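Local atomic coordinates of proton-dependent oligopeptide transporter family protein (Xanthomonas campestris, PDB entry 6EI3), a protein that probably couples the movement of protons to the uptake of peptides across the membrane, as a POT family member of the major facilitator superfamily. Residues F302-D307 with N445-L450. Numbering follows the deposited sequence.
Sequences FFSLFD and NLWVLL. With 78M ((2S)-2,3-dihydroxypropyl(7Z)-pentadec-7-enoate), chain O.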
loop_
_atom_site.group_PDB
_atom_site.type_symbol
_atom_site.label_atom_id
_atom_site.label_comp_id
_atom_site.label_asym_id
_atom_site.label_seq_id
_atom_site.Cartn_x
_atom_site.Cartn_y
_atom_site.Cartn_z
ATOM N N PHE A 302 -2.620 9.406 3.591
ATOM C CA PHE A 302 -3.550 8.448 4.193
ATOM C C PHE A 302 -2.792 7.135 4.475
ATOM O O PHE A 302 -2.973 6.538 5.532
ATOM C CB PHE A 302 -4.805 8.179 3.307
ATOM C CG PHE A 302 -5.543 6.953 3.805
ATOM C CD1 PHE A 302 -6.363 7.023 4.930
ATOM C CD2 PHE A 302 -5.316 5.702 3.232
ATOM C CE1 PHE A 302 -6.985 5.871 5.439
ATOM C CE2 PHE A 302 -5.925 4.560 3.746
ATOM C CZ PHE A 302 -6.746 4.649 4.855
ATOM N N PHE A 303 -1.978 6.675 3.518
ATOM C CA PHE A 303 -1.221 5.428 3.676
ATOM C C PHE A 303 -0.107 5.544 4.696
ATOM O O PHE A 303 0.203 4.540 5.335
ATOM C CB PHE A 303 -0.723 4.897 2.331
ATOM C CG PHE A 303 -1.874 4.348 1.530
ATOM C CD1 PHE A 303 -2.481 3.144 1.886
ATOM C CD2 PHE A 303 -2.364 5.036 0.424
ATOM C CE1 PHE A 303 -3.580 2.652 1.168
ATOM C CE2 PHE A 303 -3.457 4.536 -0.306
ATOM C CZ PHE A 303 -4.076 3.365 0.089
ATOM N N SER A 304 0.436 6.781 4.919
ATOM C CA SER A 304 1.424 7.052 5.972
ATOM C C SER A 304 0.790 6.724 7.303
ATOM O O SER A 304 1.419 6.118 8.148
ATOM C CB SER A 304 1.813 8.537 5.996
ATOM O OG SER A 304 2.381 8.914 4.763
ATOM N N LEU A 305 -0.451 7.145 7.489
ATOM C CA LEU A 305 -1.211 6.952 8.720
ATOM C C LEU A 305 -1.778 5.542 8.840
ATOM O O LEU A 305 -1.784 4.958 9.923
ATOM C CB LEU A 305 -2.339 8.002 8.770
ATOM C CG LEU A 305 -1.961 9.358 9.401
ATOM C CD1 LEU A 305 -1.034 10.188 8.507
ATOM C CD2 LEU A 305 -3.199 10.180 9.681
ATOM N N PHE A 306 -2.221 4.982 7.718
ATOM C CA PHE A 306 -2.831 3.662 7.707
ATOM C C PHE A 306 -1.844 2.527 8.028
ATOM O O PHE A 306 -2.159 1.685 8.863
ATOM C CB PHE A 306 -3.562 3.431 6.361
ATOM C CG PHE A 306 -4.282 2.108 6.278
ATOM C CD1 PHE A 306 -5.428 1.875 7.023
ATOM C CD2 PHE A 306 -3.814 1.095 5.442
ATOM C CE1 PHE A 306 -6.078 0.637 6.961
ATOM C CE2 PHE A 306 -4.464 -0.138 5.384
ATOM C CZ PHE A 306 -5.595 -0.357 6.139
ATOM N N ASP A 307 -0.669 2.494 7.363
ATOM C CA ASP A 307 0.314 1.407 7.535
ATOM C C ASP A 307 1.020 1.396 8.914
ATOM O O ASP A 307 1.558 0.366 9.317
ATOM C CB ASP A 307 1.318 1.378 6.367
ATOM C CG ASP A 307 0.699 0.695 5.137
ATOM O OD1 ASP A 307 -0.026 -0.316 5.316
ATOM O OD2 ASP A 307 0.927 1.180 4.003
ATOM N N ASN A 445 4.476 5.208 2.711
ATOM C CA ASN A 445 5.447 4.577 3.607
ATOM C C ASN A 445 6.768 5.328 3.627
ATOM O O ASN A 445 7.397 5.388 4.678
ATOM C CB ASN A 445 5.620 3.075 3.307
ATOM C CG ASN A 445 4.467 2.284 3.853
ATOM O OD1 ASN A 445 4.490 1.818 4.991
ATOM N ND2 ASN A 445 3.384 2.227 3.108
ATOM N N LEU A 446 7.141 5.990 2.504
ATOM C CA LEU A 446 8.333 6.826 2.450
ATOM C C LEU A 446 8.173 7.984 3.440
ATOM O O LEU A 446 9.143 8.284 4.150
ATOM C CB LEU A 446 8.618 7.370 1.024
ATOM C CG LEU A 446 9.648 8.517 0.893
ATOM C CD1 LEU A 446 11.074 8.080 1.319
ATOM C CD2 LEU A 446 9.642 9.137 -0.529
ATOM N N TRP A 447 6.962 8.622 3.502
ATOM C CA TRP A 447 6.763 9.746 4.428
ATOM C C TRP A 447 7.013 9.335 5.886
ATOM O O TRP A 447 7.454 10.166 6.672
ATOM C CB TRP A 447 5.383 10.424 4.271
ATOM C CG TRP A 447 4.996 10.857 2.878
ATOM C CD1 TRP A 447 3.762 10.746 2.313
ATOM C CD2 TRP A 447 5.842 11.461 1.883
ATOM N NE1 TRP A 447 3.775 11.261 1.039
ATOM C CE2 TRP A 447 5.038 11.710 0.749
ATOM C CE3 TRP A 447 7.196 11.849 1.849
ATOM C CZ2 TRP A 447 5.541 12.313 -0.410
ATOM C CZ3 TRP A 447 7.699 12.432 0.696
ATOM C CH2 TRP A 447 6.880 12.637 -0.427
ATOM N N VAL A 448 6.707 8.062 6.244
ATOM C CA VAL A 448 6.936 7.536 7.597
ATOM C C VAL A 448 8.458 7.439 7.814
ATOM O O VAL A 448 8.965 7.908 8.835
ATOM C CB VAL A 448 6.252 6.165 7.838
ATOM C CG1 VAL A 448 6.530 5.658 9.258
ATOM C CG2 VAL A 448 4.751 6.218 7.559
ATOM N N LEU A 449 9.188 6.837 6.846
ATOM C CA LEU A 449 10.647 6.716 6.922
ATOM C C LEU A 449 11.307 8.080 7.073
ATOM O O LEU A 449 12.201 8.232 7.911
ATOM C CB LEU A 449 11.213 6.016 5.688
ATOM C CG LEU A 449 10.864 4.535 5.456
ATOM C CD1 LEU A 449 11.756 3.965 4.344
ATOM C CD2 LEU A 449 11.062 3.701 6.744
ATOM N N LEU A 450 10.819 9.089 6.315
ATOM C CA LEU A 450 11.346 10.460 6.376
ATOM C C LEU A 450 11.112 11.112 7.725
ATOM O O LEU A 450 11.991 11.818 8.215
ATOM C CB LEU A 450 10.801 11.336 5.239
ATOM C CG LEU A 450 11.503 11.176 3.880
ATOM C CD1 LEU A 450 10.864 12.084 2.821
ATOM C CD2 LEU A 450 13.014 11.460 3.977
HETATM O O21 78M O . -4.655 18.944 -12.735
HETATM C C20 78M O . -3.705 18.194 -13.474
HETATM C C18 78M O . -2.301 18.446 -12.977
HETATM O O19 78M O . -1.989 19.838 -13.071
HETATM C C17 78M O . -1.270 17.641 -13.728
HETATM O O2 78M O . -0.093 17.620 -12.886
HETATM C C1 78M O . 0.865 16.727 -13.164
HETATM O O1 78M O . 0.890 16.051 -14.161
HETATM C C2 78M O . 1.890 16.671 -12.069
HETATM C C3 78M O . 1.968 15.310 -11.390
HETATM C C4 78M O . 2.152 15.408 -9.881
HETATM C C5 78M O . 3.470 14.859 -9.360
HETATM C C6 78M O . 3.522 13.333 -9.218
HETATM C C7 78M O . 3.407 12.890 -7.796
HETATM C C8 78M O . 4.360 12.354 -7.052
HETATM C C9 78M O . 4.225 11.921 -5.620
HETATM C C10 78M O . 4.535 13.072 -4.659
HETATM C C11 78M O . 3.529 13.248 -3.534
HETATM C C12 78M O . 3.384 14.695 -3.078
HETATM C C13 78M O . 2.272 14.960 -2.072
HETATM C C15 78M O . 1.628 15.170 0.349
HETATM C C14 78M O . 2.615 14.609 -0.635
#
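N445 reaches across to D307 with its amide nitrogen. ND2 donates to OD2 at 2.8 Å in a nearly straight bond, with an N-H...O angle of 173°. The carboxylate oxygen lies close to the amide plane. From the acid's side the donor comes in on the anti side, 31° out of the carboxylate plane. The two side chains cross at about a right angle. ND2 also bonds T441 O, one turn back, and OD1 accepts from H52 ND1 of helix 40-60. Both ends of the amide are therefore held, which fixes its flip.

The backbones come closest beside this bond, where the CA atoms of S304 and N445 are 5.3 Å apart. The small S304 side chain is consistent with so close an approach. S304 OG lies beside its own backbone N (chi1 -60°) and hydrogen-bonds G444 O. It also sits at the edge of the W447 indole, 3.4 Å from CD1. V448, next to W447 on helix 430-456, packs its CG2 3.4 Å from S304 O.

W447 NE1 bonds T300 OG1, so the indole is tied back to helix 281-306. Its CZ2 touches the lipid tail, 3.7 Å from C14 of 78M. The contact is a close packing of two transmembrane helices, 281-306 and 430-456, joined by a buried amide-carboxylate hydrogen bond within the major facilitator fold, with a bound monoacylglycerol at its border.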